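Local coordinates for protein aminotransferase, class III (Deinococcus radiodurans, PDB 3I4J) that probably transfers amino groups with the help of pyridoxal phosphate, as class III aminotransferases generally do, at residues C[55-60]-C[299-304]; C[166-171]-C[205-210]; C[191-196]-C[225-230]; C[326-331]-C[412-417]. The protein carries 1 engineered substitution. All coordinates share one frame; numbering follows the deposited sequence.

Interaction 1. Residues C[55-60]-C[299-304]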
loop_
_atom_site.group_PDB
_atom_site.type_symbol
_atom_site.label_atom_id
_atom_site.label_comp_id
_atom_site.label_asym_id
_atom_site.label_seq_id
_atom_site.Cartn_x
_atom_site.Cartn_y
_atom_site.Cartn_z
ATOM N N ALA C 55 7.940 -9.712 -15.320
ATOM C CA ALA C 55 8.738 -9.082 -16.371
ATOM C C ALA C 55 7.921 -8.953 -17.654
ATOM O O ALA C 55 7.938 -7.915 -18.319
ATOM C CB ALA C 55 9.997 -9.907 -16.634
ATOM N N ALA C 56 7.200 -10.012 -18.003
ATOM C CA ALA C 56 6.380 -9.988 -19.207
ATOM C C ALA C 56 5.291 -8.919 -19.111
ATOM O O ALA C 56 5.009 -8.223 -20.086
ATOM C CB ALA C 56 5.754 -11.363 -19.445
ATOM N N GLN C 57 4.678 -8.777 -17.938
ATOM C CA GLN C 57 3.630 -7.775 -17.774
ATOM C C GLN C 57 4.209 -6.359 -17.814
ATOM O O GLN C 57 3.575 -5.440 -18.331
ATOM C CB GLN C 57 2.874 -7.982 -16.452
ATOM C CG GLN C 57 1.635 -7.091 -16.306
ATOM C CD GLN C 57 0.597 -7.375 -17.374
ATOM O OE1 GLN C 57 0.247 -8.530 -17.615
ATOM N NE2 GLN C 57 0.097 -6.324 -18.017
ATOM N N ALA C 58 5.410 -6.186 -17.269
ATOM C CA ALA C 58 6.052 -4.871 -17.264
ATOM C C ALA C 58 6.366 -4.420 -18.694
ATOM O O ALA C 58 6.243 -3.238 -19.035
ATOM C CB ALA C 58 7.328 -4.917 -16.439
ATOM N N ALA C 59 6.760 -5.374 -19.529
ATOM C CA ALA C 59 7.099 -5.082 -20.921
ATOM C C ALA C 59 5.862 -4.868 -21.794
ATOM O O ALA C 59 5.924 -4.175 -22.811
ATOM C CB ALA C 59 7.949 -6.224 -21.495
ATOM N N ARG C 60 4.739 -5.454 -21.389
ATOM C CA ARG C 60 3.492 -5.353 -22.143
ATOM C C ARG C 60 2.589 -4.183 -21.730
ATOM O O ARG C 60 2.218 -3.364 -22.559
ATOM C CB ARG C 60 2.723 -6.675 -22.017
ATOM C CG ARG C 60 1.348 -6.691 -22.668
ATOM C CD ARG C 60 1.436 -6.577 -24.184
ATOM N NE ARG C 60 0.141 -6.826 -24.815
ATOM C CZ ARG C 60 -0.096 -6.700 -26.119
ATOM N NH1 ARG C 60 0.879 -6.324 -26.939
ATOM N NH2 ARG C 60 -1.307 -6.945 -26.603
ATOM N N HIS C 299 -2.981 -2.544 -10.003
ATOM C CA HIS C 299 -1.685 -2.475 -10.684
ATOM C C HIS C 299 -1.407 -3.739 -11.509
ATOM O O HIS C 299 -1.290 -4.830 -10.955
ATOM C CB HIS C 299 -0.593 -2.266 -9.626
ATOM C CG HIS C 299 0.797 -2.233 -10.175
ATOM N ND1 HIS C 299 1.170 -1.414 -11.219
ATOM C CD2 HIS C 299 1.914 -2.900 -9.803
ATOM C CE1 HIS C 299 2.459 -1.579 -11.465
ATOM N NE2 HIS C 299 2.933 -2.473 -10.618
ATOM N N PRO C 300 -1.292 -3.603 -12.844
ATOM C CA PRO C 300 -1.034 -4.762 -13.706
ATOM C C PRO C 300 0.122 -5.689 -13.344
ATOM O O PRO C 300 -0.043 -6.904 -13.344
ATOM C CB PRO C 300 -0.862 -4.133 -15.089
ATOM C CG PRO C 300 -1.859 -3.015 -15.038
ATOM C CD PRO C 300 -1.587 -2.411 -13.661
ATOM N N VAL C 301 1.294 -5.141 -13.049
ATOM C CA VAL C 301 2.416 -6.011 -12.728
ATOM C C VAL C 301 2.164 -6.781 -11.442
ATOM O O VAL C 301 2.498 -7.962 -11.344
ATOM C CB VAL C 301 3.735 -5.224 -12.594
ATOM C CG1 VAL C 301 4.893 -6.193 -12.426
ATOM C CG2 VAL C 301 3.955 -4.364 -13.830
ATOM N N SER C 302 1.573 -6.112 -10.457
ATOM C CA SER C 302 1.288 -6.762 -9.183
ATOM C C SER C 302 0.205 -7.821 -9.357
ATOM O O SER C 302 0.259 -8.878 -8.739
ATOM C CB SER C 302 0.864 -5.723 -8.146
ATOM O OG SER C 302 1.953 -4.865 -7.842
ATOM N N VAL C 303 -0.773 -7.529 -10.205
ATOM C CA VAL C 303 -1.850 -8.478 -10.471
ATOM C C VAL C 303 -1.273 -9.696 -11.193
ATOM O O VAL C 303 -1.640 -10.834 -10.899
ATOM C CB VAL C 303 -2.963 -7.814 -11.312
ATOM C CG1 VAL C 303 -3.996 -8.851 -11.757
ATOM C CG2 VAL C 303 -3.647 -6.731 -10.481
ATOM N N ALA C 304 -0.359 -9.458 -12.130
ATOM C CA ALA C 304 0.279 -10.552 -12.856
ATOM C C ALA C 304 1.016 -11.457 -11.866
ATOM O O ALA C 304 1.062 -12.672 -12.039
ATOM C CB ALA C 304 1.260 -9.995 -13.896
#

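Interaction 2. Residues C[166-171]-C[205-210]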
loop_
_atom_site.group_PDB
_atom_site.type_symbol
_atom_site.label_atom_id
_atom_site.label_comp_id
_atom_site.label_asym_id
_atom_site.label_seq_id
_atom_site.Cartn_x
_atom_site.Cartn_y
_atom_site.Cartn_z
ATOM N N PRO C 166 -13.603 -16.464 21.019
ATOM C CA PRO C 166 -14.212 -17.783 20.832
ATOM C C PRO C 166 -13.665 -18.781 21.855
ATOM O O PRO C 166 -12.541 -18.633 22.344
ATOM C CB PRO C 166 -13.832 -18.139 19.393
ATOM C CG PRO C 166 -12.526 -17.419 19.199
ATOM C CD PRO C 166 -12.776 -16.088 19.857
ATOM N N ASP C 167 -14.468 -19.785 22.186
ATOM C CA ASP C 167 -14.051 -20.807 23.143
ATOM C C ASP C 167 -14.079 -22.154 22.440
ATOM O O ASP C 167 -15.127 -22.784 22.332
ATOM C CB ASP C 167 -14.990 -20.845 24.347
ATOM C CG ASP C 167 -14.491 -21.772 25.438
ATOM O OD1 ASP C 167 -13.545 -22.540 25.168
ATOM O OD2 ASP C 167 -15.045 -21.741 26.558
ATOM N N PRO C 168 -12.917 -22.609 21.950
ATOM C CA PRO C 168 -12.753 -23.880 21.240
ATOM C C PRO C 168 -13.208 -25.110 22.033
ATOM O O PRO C 168 -13.469 -26.164 21.454
ATOM C CB PRO C 168 -11.255 -23.917 20.945
ATOM C CG PRO C 168 -10.884 -22.467 20.876
ATOM C CD PRO C 168 -11.632 -21.894 22.038
ATOM N N ALA C 169 -13.304 -24.970 23.351
ATOM C CA ALA C 169 -13.711 -26.083 24.207
ATOM C C ALA C 169 -15.225 -26.180 24.372
ATOM O O ALA C 169 -15.740 -27.141 24.947
ATOM C CB ALA C 169 -13.038 -25.953 25.577
ATOM N N ARG C 170 -15.938 -25.186 23.860
ATOM C CA ARG C 170 -17.390 -25.162 23.952
ATOM C C ARG C 170 -17.988 -25.585 22.614
ATOM O O ARG C 170 -17.335 -25.488 21.576
ATOM C CB ARG C 170 -17.848 -23.744 24.307
ATOM C CG ARG C 170 -19.337 -23.559 24.545
ATOM C CD ARG C 170 -19.614 -22.106 24.925
ATOM N NE ARG C 170 -21.012 -21.858 25.268
ATOM C CZ ARG C 170 -21.500 -20.660 25.573
ATOM N NH1 ARG C 170 -20.703 -19.598 25.573
ATOM N NH2 ARG C 170 -22.781 -20.521 25.885
ATOM N N ASN C 171 -19.225 -26.074 22.642
ATOM C CA ASN C 171 -19.913 -26.470 21.421
ATOM C C ASN C 171 -19.929 -25.237 20.507
ATOM O O ASN C 171 -20.385 -24.172 20.911
ATOM C CB ASN C 171 -21.340 -26.915 21.757
ATOM C CG ASN C 171 -22.191 -27.146 20.526
ATOM O OD1 ASN C 171 -22.704 -26.202 19.921
ATOM N ND2 ASN C 171 -22.342 -28.407 20.142
ATOM N N ALA C 205 -2.364 -16.351 18.678
ATOM C CA ALA C 205 -1.783 -17.357 17.796
ATOM C C ALA C 205 -2.602 -18.587 17.421
ATOM O O ALA C 205 -2.698 -19.548 18.183
ATOM C CB ALA C 205 -0.425 -17.799 18.352
ATOM N N ALA C 206 -3.173 -18.544 16.221
ATOM C CA ALA C 206 -3.936 -19.654 15.665
ATOM C C ALA C 206 -5.174 -20.116 16.419
ATOM O O ALA C 206 -5.585 -21.270 16.281
ATOM C CB ALA C 206 -3.005 -20.842 15.436
ATOM N N LEU C 207 -5.771 -19.233 17.207
ATOM C CA LEU C 207 -6.986 -19.600 17.934
ATOM C C LEU C 207 -8.080 -19.865 16.904
ATOM O O LEU C 207 -8.332 -19.037 16.029
ATOM C CB LEU C 207 -7.424 -18.467 18.862
ATOM C CG LEU C 207 -8.733 -18.751 19.608
ATOM C CD1 LEU C 207 -8.522 -19.941 20.537
ATOM C CD2 LEU C 207 -9.164 -17.524 20.400
ATOM N N ALA C 208 -8.728 -21.021 17.011
ATOM C CA ALA C 208 -9.787 -21.383 16.082
ATOM C C ALA C 208 -11.017 -21.873 16.831
ATOM O O ALA C 208 -10.906 -22.640 17.787
ATOM C CB ALA C 208 -9.304 -22.465 15.124
ATOM N N PRO C 209 -12.206 -21.416 16.415
ATOM C CA PRO C 209 -13.467 -21.814 17.046
ATOM C C PRO C 209 -13.724 -23.299 16.797
ATOM O O PRO C 209 -13.099 -23.911 15.926
ATOM C CB PRO C 209 -14.498 -20.929 16.345
ATOM C CG PRO C 209 -13.690 -19.709 15.964
ATOM C CD PRO C 209 -12.431 -20.335 15.441
ATOM N N ALA C 210 -14.641 -23.873 17.566
ATOM C CA ALA C 210 -14.980 -25.281 17.429
ATOM C C ALA C 210 -15.892 -25.494 16.229
ATOM O O ALA C 210 -16.466 -24.540 15.688
ATOM C CB ALA C 210 -15.674 -25.770 18.696
HETATM O O HOH W 1 -16.081 -22.456 19.572
#

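Interaction 3. Residues C[191-196]-C[225-230]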
loop_
_atom_site.group_PDB
_atom_site.type_symbol
_atom_site.label_atom_id
_atom_site.label_comp_id
_atom_site.label_asym_id
_atom_site.label_seq_id
_atom_site.Cartn_x
_atom_site.Cartn_y
_atom_site.Cartn_z
ATOM N N VAL C 191 -26.868 -2.346 13.440
ATOM C CA VAL C 191 -25.660 -3.049 13.009
ATOM C C VAL C 191 -25.496 -3.244 11.507
ATOM O O VAL C 191 -26.400 -3.719 10.817
ATOM C CB VAL C 191 -25.561 -4.430 13.692
ATOM C CG1 VAL C 191 -24.264 -5.123 13.297
ATOM C CG2 VAL C 191 -25.638 -4.260 15.194
ATOM N N ALA C 192 -24.310 -2.902 11.010
ATOM C CA ALA C 192 -24.014 -3.036 9.596
ATOM C C ALA C 192 -23.309 -4.343 9.260
ATOM O O ALA C 192 -23.569 -4.948 8.223
ATOM C CB ALA C 192 -23.158 -1.853 9.127
ATOM N N ALA C 193 -22.415 -4.794 10.133
ATOM C CA ALA C 193 -21.675 -6.013 9.831
ATOM C C ALA C 193 -21.012 -6.669 11.027
ATOM O O ALA C 193 -21.009 -6.135 12.136
ATOM C CB ALA C 193 -20.596 -5.701 8.775
ATOM N N PHE C 194 -20.467 -7.852 10.768
ATOM C CA PHE C 194 -19.707 -8.619 11.744
ATOM C C PHE C 194 -18.476 -9.055 10.977
ATOM O O PHE C 194 -18.587 -9.707 9.931
ATOM C CB PHE C 194 -20.456 -9.864 12.227
ATOM C CG PHE C 194 -19.584 -10.820 13.005
ATOM C CD1 PHE C 194 -18.935 -10.406 14.167
ATOM C CD2 PHE C 194 -19.380 -12.121 12.554
ATOM C CE1 PHE C 194 -18.090 -11.272 14.869
ATOM C CE2 PHE C 194 -18.538 -12.993 13.250
ATOM C CZ PHE C 194 -17.892 -12.566 14.407
ATOM N N MET C 195 -17.304 -8.683 11.481
ATOM C CA MET C 195 -16.053 -9.042 10.834
ATOM C C MET C 195 -15.197 -9.879 11.779
ATOM O O MET C 195 -15.064 -9.559 12.962
ATOM C CB MET C 195 -15.288 -7.769 10.409
ATOM C CG MET C 195 -13.973 -8.038 9.664
ATOM S SD MET C 195 -13.223 -6.537 8.916
ATOM C CE MET C 195 -12.943 -5.542 10.353
ATOM N N ALA C 196 -14.625 -10.960 11.254
ATOM C CA ALA C 196 -13.774 -11.829 12.056
ATOM C C ALA C 196 -12.774 -12.616 11.221
ATOM O O ALA C 196 -13.008 -12.887 10.043
ATOM C CB ALA C 196 -14.635 -12.805 12.867
ATOM N N GLY C 225 -29.716 -9.696 8.951
ATOM C CA GLY C 225 -29.558 -8.857 7.777
ATOM C C GLY C 225 -28.262 -8.062 7.779
ATOM O O GLY C 225 -28.188 -7.006 7.151
ATOM N N ILE C 226 -27.246 -8.557 8.482
ATOM C CA ILE C 226 -25.955 -7.867 8.529
ATOM C C ILE C 226 -24.931 -8.527 7.607
ATOM O O ILE C 226 -25.042 -9.706 7.273
ATOM C CB ILE C 226 -25.383 -7.803 9.973
ATOM C CG1 ILE C 226 -25.057 -9.212 10.485
ATOM C CG2 ILE C 226 -26.384 -7.084 10.883
ATOM C CD1 ILE C 226 -24.323 -9.237 11.826
ATOM N N ILE C 227 -23.940 -7.749 7.184
ATOM C CA ILE C 227 -22.896 -8.240 6.294
ATOM C C ILE C 227 -21.846 -9.031 7.071
ATOM O O ILE C 227 -21.304 -8.543 8.061
ATOM C CB ILE C 227 -22.188 -7.058 5.573
ATOM C CG1 ILE C 227 -23.175 -6.339 4.643
ATOM C CG2 ILE C 227 -20.986 -7.562 4.786
ATOM C CD1 ILE C 227 -23.642 -7.176 3.473
ATOM N N PHE C 228 -21.571 -10.252 6.624
ATOM C CA PHE C 228 -20.571 -11.094 7.268
ATOM C C PHE C 228 -19.260 -10.929 6.496
ATOM O O PHE C 228 -19.155 -11.279 5.313
ATOM C CB PHE C 228 -21.047 -12.554 7.269
ATOM C CG PHE C 228 -20.057 -13.537 7.844
ATOM C CD1 PHE C 228 -19.074 -13.138 8.750
ATOM C CD2 PHE C 228 -20.143 -14.885 7.507
ATOM C CE1 PHE C 228 -18.197 -14.072 9.308
ATOM C CE2 PHE C 228 -19.274 -15.823 8.058
ATOM C CZ PHE C 228 -18.299 -15.416 8.962
ATOM N N ILE C 229 -18.269 -10.348 7.167
ATOM C CA ILE C 229 -16.968 -10.114 6.551
ATOM C C ILE C 229 -15.952 -11.085 7.130
ATOM O O ILE C 229 -15.768 -11.137 8.340
ATOM C CB ILE C 229 -16.464 -8.675 6.828
ATOM C CG1 ILE C 229 -17.496 -7.649 6.345
ATOM C CG2 ILE C 229 -15.133 -8.447 6.120
ATOM C CD1 ILE C 229 -17.202 -6.217 6.787
ATOM N N ALA C 230 -15.306 -11.864 6.267
ATOM C CA ALA C 230 -14.289 -12.801 6.718
ATOM C C ALA C 230 -12.924 -12.180 6.439
ATOM O O ALA C 230 -12.576 -11.929 5.282
ATOM C CB ALA C 230 -14.411 -14.125 5.984
#

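Interaction 4. Residues C[326-331]-C[412-417]. Engineered in segment 412-417: G416 (natural residue Glu).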
loop_
_atom_site.group_PDB
_atom_site.type_symbol
_atom_site.label_atom_id
_atom_site.label_comp_id
_atom_site.label_asym_id
_atom_site.label_seq_id
_atom_site.Cartn_x
_atom_site.Cartn_y
_atom_site.Cartn_z
ATOM N N GLY C 326 0.919 -29.282 7.673
ATOM C CA GLY C 326 0.381 -28.658 8.871
ATOM C C GLY C 326 0.156 -29.699 9.952
ATOM O O GLY C 326 0.451 -29.470 11.127
ATOM N N ALA C 327 -0.369 -30.854 9.552
ATOM C CA ALA C 327 -0.613 -31.944 10.493
ATOM C C ALA C 327 0.716 -32.421 11.080
ATOM O O ALA C 327 0.836 -32.643 12.289
ATOM C CB ALA C 327 -1.326 -33.100 9.783
ATOM N N GLN C 328 1.717 -32.566 10.220
ATOM C CA GLN C 328 3.038 -33.006 10.654
ATOM C C GLN C 328 3.655 -32.024 11.646
ATOM O O GLN C 328 4.167 -32.420 12.690
ATOM C CB GLN C 328 3.976 -33.158 9.450
ATOM C CG GLN C 328 5.414 -33.477 9.842
ATOM C CD GLN C 328 6.375 -33.414 8.673
ATOM O OE1 GLN C 328 6.031 -32.929 7.594
ATOM N NE2 GLN C 328 7.594 -33.889 8.888
ATOM N N LEU C 329 3.608 -30.737 11.318
ATOM C CA LEU C 329 4.187 -29.732 12.202
ATOM C C LEU C 329 3.441 -29.667 13.536
ATOM O O LEU C 329 4.065 -29.577 14.591
ATOM C CB LEU C 329 4.197 -28.365 11.505
ATOM C CG LEU C 329 4.917 -27.188 12.179
ATOM C CD1 LEU C 329 6.264 -27.626 12.740
ATOM C CD2 LEU C 329 5.107 -26.077 11.146
ATOM N N LEU C 330 2.115 -29.730 13.496
ATOM C CA LEU C 330 1.328 -29.688 14.728
ATOM C C LEU C 330 1.694 -30.871 15.625
ATOM O O LEU C 330 1.853 -30.716 16.834
ATOM C CB LEU C 330 -0.174 -29.730 14.417
ATOM C CG LEU C 330 -1.095 -29.849 15.640
ATOM C CD1 LEU C 330 -0.842 -28.692 16.603
ATOM C CD2 LEU C 330 -2.553 -29.862 15.183
ATOM N N ALA C 331 1.830 -32.052 15.024
ATOM C CA ALA C 331 2.178 -33.254 15.776
ATOM C C ALA C 331 3.541 -33.061 16.430
ATOM O O ALA C 331 3.767 -33.494 17.560
ATOM C CB ALA C 331 2.202 -34.467 14.847
ATOM N N ALA C 412 10.904 -33.111 5.247
ATOM C CA ALA C 412 12.217 -33.055 5.873
ATOM C C ALA C 412 12.466 -31.672 6.464
ATOM O O ALA C 412 13.033 -31.543 7.551
ATOM C CB ALA C 412 13.302 -33.398 4.855
ATOM N N GLU C 413 12.037 -30.636 5.745
ATOM C CA GLU C 413 12.222 -29.268 6.218
ATOM C C GLU C 413 11.343 -28.982 7.443
ATOM O O GLU C 413 11.712 -28.180 8.300
ATOM C CB GLU C 413 11.942 -28.279 5.076
ATOM C CG GLU C 413 12.869 -28.513 3.875
ATOM C CD GLU C 413 12.578 -27.619 2.684
ATOM O OE1 GLU C 413 11.398 -27.265 2.463
ATOM O OE2 GLU C 413 13.537 -27.288 1.950
ATOM N N VAL C 414 10.188 -29.640 7.537
ATOM C CA VAL C 414 9.330 -29.450 8.703
ATOM C C VAL C 414 10.070 -30.022 9.920
ATOM O O VAL C 414 10.059 -29.435 11.002
ATOM C CB VAL C 414 7.957 -30.165 8.544
ATOM C CG1 VAL C 414 7.236 -30.223 9.891
ATOM C CG2 VAL C 414 7.090 -29.415 7.550
ATOM N N ASP C 415 10.731 -31.163 9.742
ATOM C CA ASP C 415 11.473 -31.756 10.849
ATOM C C ASP C 415 12.649 -30.862 11.236
ATOM O O ASP C 415 12.983 -30.743 12.413
ATOM C CB ASP C 415 11.973 -33.159 10.490
ATOM C CG ASP C 415 10.854 -34.181 10.449
ATOM O OD1 ASP C 415 9.939 -34.095 11.296
ATOM O OD2 ASP C 415 10.892 -35.077 9.582
ATOM N N GLY C 416 13.269 -30.229 10.243
ATOM C CA GLY C 416 14.384 -29.339 10.522
ATOM C C GLY C 416 13.923 -28.136 11.324
ATOM O O GLY C 416 14.603 -27.676 12.244
ATOM N N LEU C 417 12.755 -27.618 10.968
ATOM C CA LEU C 417 12.183 -26.473 11.669
ATOM C C LEU C 417 11.963 -26.862 13.132
ATOM O O LEU C 417 12.311 -26.115 14.044
ATOM C CB LEU C 417 10.857 -26.076 11.010
ATOM C CG LEU C 417 10.061 -24.884 11.548
ATOM C CD1 LEU C 417 9.022 -24.471 10.508
ATOM C CD2 LEU C 417 9.390 -25.244 12.862
HETATM O O HOH W 2 7.700 -35.475 11.534
#

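Interaction 1. Residues C[55-60]-C[299-304]
Q57 meets P300 and A304 where the C-terminal end of helix 48-60 faces the first turn of helix 300-315. The two short helical segments run nearly antiparallel, at 154°, with axes 8.6 Å apart. The side chain of Q57 does most of the touching. Its CB lies 3.6 Å from A304 CB. CG is anti to the backbone N (chi1 -172°) and comes to 3.4 Å from P300 O, a carbonyl already used by A304 N within the helix. The chain then bends at chi2 (62°). The bend places the amide with OE1 toward the A304 methyl and NE2 3.8 Å from P300 CB. NE2 gives its hydrogen bond to L61 O, just past the segment. With an alanine here, L61 O would probably lose this donor and a gap would open against P300 and A304. Next to Q57, A58 CA is met by V301 CG2 at 4.1 Å. V73 of helix 72-84 touches both Q57 and P300. A58 also packs on M54 of the second subunit, and H299, the N-cap of its helix, lies against G266 of that subunit. This is antiparallel helix packing at the dimer interface of a class III aminotransferase, with the Q57 side chain laid against P300 and A304.

Interaction 2. Residues C[166-171]-C[205-210]
Two proline-containing loops pack together here, P166 and P168 of one against L207 and P209 of the other. Residues 166-171 lead from strand 162-163 to helix 172-176, and residues 205-210 lead toward helix 213-224. L207 spreads its two methyls over two prolines. A chi1 of 177° points its CG opposite the backbone N and turns the fork toward the 166-171 loop. CD2 sits 3.6 Å from P166 CG. CD1 sits 3.5 Å from P168 CG, a tight carbon pair, and these two side chains meet at about a right angle. P166 also uses its CB, which lies 3.8 Å from P209 CG. The CG of P168 also comes to 3.1 Å from A208 O.

The contact thus ties the loop after edge strand 162-163 of the large mixed sheet to the loop before helix 213-224, and L207 also touches R347 of strand 343-349. The 166-171 loop is shaped by a type I beta turn from D167 to R170, closed by the bond from R170 N to D167 O. D167 OD1 accepts from A169 N, an Asx turn. The donor stands 43° out of the carboxylate plane. The turn presents P168 O and R170 O to the methyl of A210, with R170 O at 3.3 Å from A210 CB. A water joins the two loops. It donates to D167 O and accepts from A210 N at 2.8 Å. The guanidinium of R170 leads away from the contact and forms a salt bridge with E174 through NE. R127 of strand 123-127 packs on both P166 and P209, and W249 NE1 binds A210 O.

Interaction 3. Residues C[191-196]-C[225-230]
Strands 191-196 and 227-230 run parallel, 4.7 Å apart at 23°, and the backbone of F194 bonds to both I227 and I229. F194 N reaches I227 O at 2.9 Å, nearly in line with its C=O. F194 O accepts from I229 N, and A196 N donates to I229 O at 3.1 Å. F194 and F228 lie side by side on one face of the sheet, pointing the same way. F194 CD2 is 3.9 Å from F228 CD1. The edge of the F228 ring also meets F194 O near the ring plane. I226 CD1 touches F194 CB on the same side. A serine in place of the F228 ring is likely to strip the F194 ring of this neighbour and open a gap next to R218 and C221 of helix 213-224. The other face carries A193, M195, I227 and I229. There I229 CD1 approaches A193 CB at 4.0 Å. Its chi1 of -56° sets CG1 beside the backbone N and leaves CG2 against M195 CG at 3.8 Å. G225 has positive phi and ends helix 213-224 in a Schellman motif. Strand 191-196, helix 213-224 and strand 227-231 form a beta-alpha-beta crossover, inside the mixed seven-stranded sheet of the large domain of fold-type I pyridoxal phosphate enzymes.

Interaction 4. Residues C[326-331]-C[412-417]
Q328 extends toward V414, and both first torsions are near 180° (chi1 174° for Q328, 167° for V414). The glutamine chain runs on straight beyond CG, and V414 comes from the opposite direction, led by CG1. The amide end of Q328 therefore lands on the valine branch. Q328 CD is 3.5 Å from V414 CG1, and OE1 is equally close to V414 CB. The amide has several polar partners. Its OE1 accepts from R325 NE, and its NE2 donates to A411 O. NE2 also makes a weak bond, 3.4 Å long, to D415 OD1. The amide and carboxylate planes stand nearly perpendicular. A water supports this weak link: it accepts from Q328 NE2 and donates to D415 OD1 at 2.6 Å.

The two segments belong to helices 318-339 and 411-428, which run roughly parallel here, at 26°, with axes 9.8 Å apart. Both helices belong to the C-terminal part of the fold, beside the antiparallel sheet of strands 343-349, 352-357 and 400-403. Strand 352-357 of that sheet sets L353 against L329.

L329, V414 and L417 make the apolar side of the contact. L329 CB lies 3.9 Å from V414 CG1. L329 CD1 meets L417 CD2 at the same distance, the two side chains crossing at about a right angle. P405 packs on L329, I409 on V414 and L384 on L417.

How the interactions relate
Interactions 1 and 3 are buried, and interaction 4 is largely so, with D415 at its exposed edge. Interaction 2 is partly exposed. Interaction 3 is the only one held by backbone bonds between its segments. Interactions 1 and 4 both pack helices, antiparallel in the first and roughly parallel in the second, and helices 300-315 and 318-339 follow each other in the chain. Interactions 2 and 4 each include a water bridging the segments. Interactions 2 and 3 alternate along the chain and share R127 of strand 123-127 as a neighbour; their nearest atoms are about 8 Å apart. Interaction 1 alone touches the second subunit.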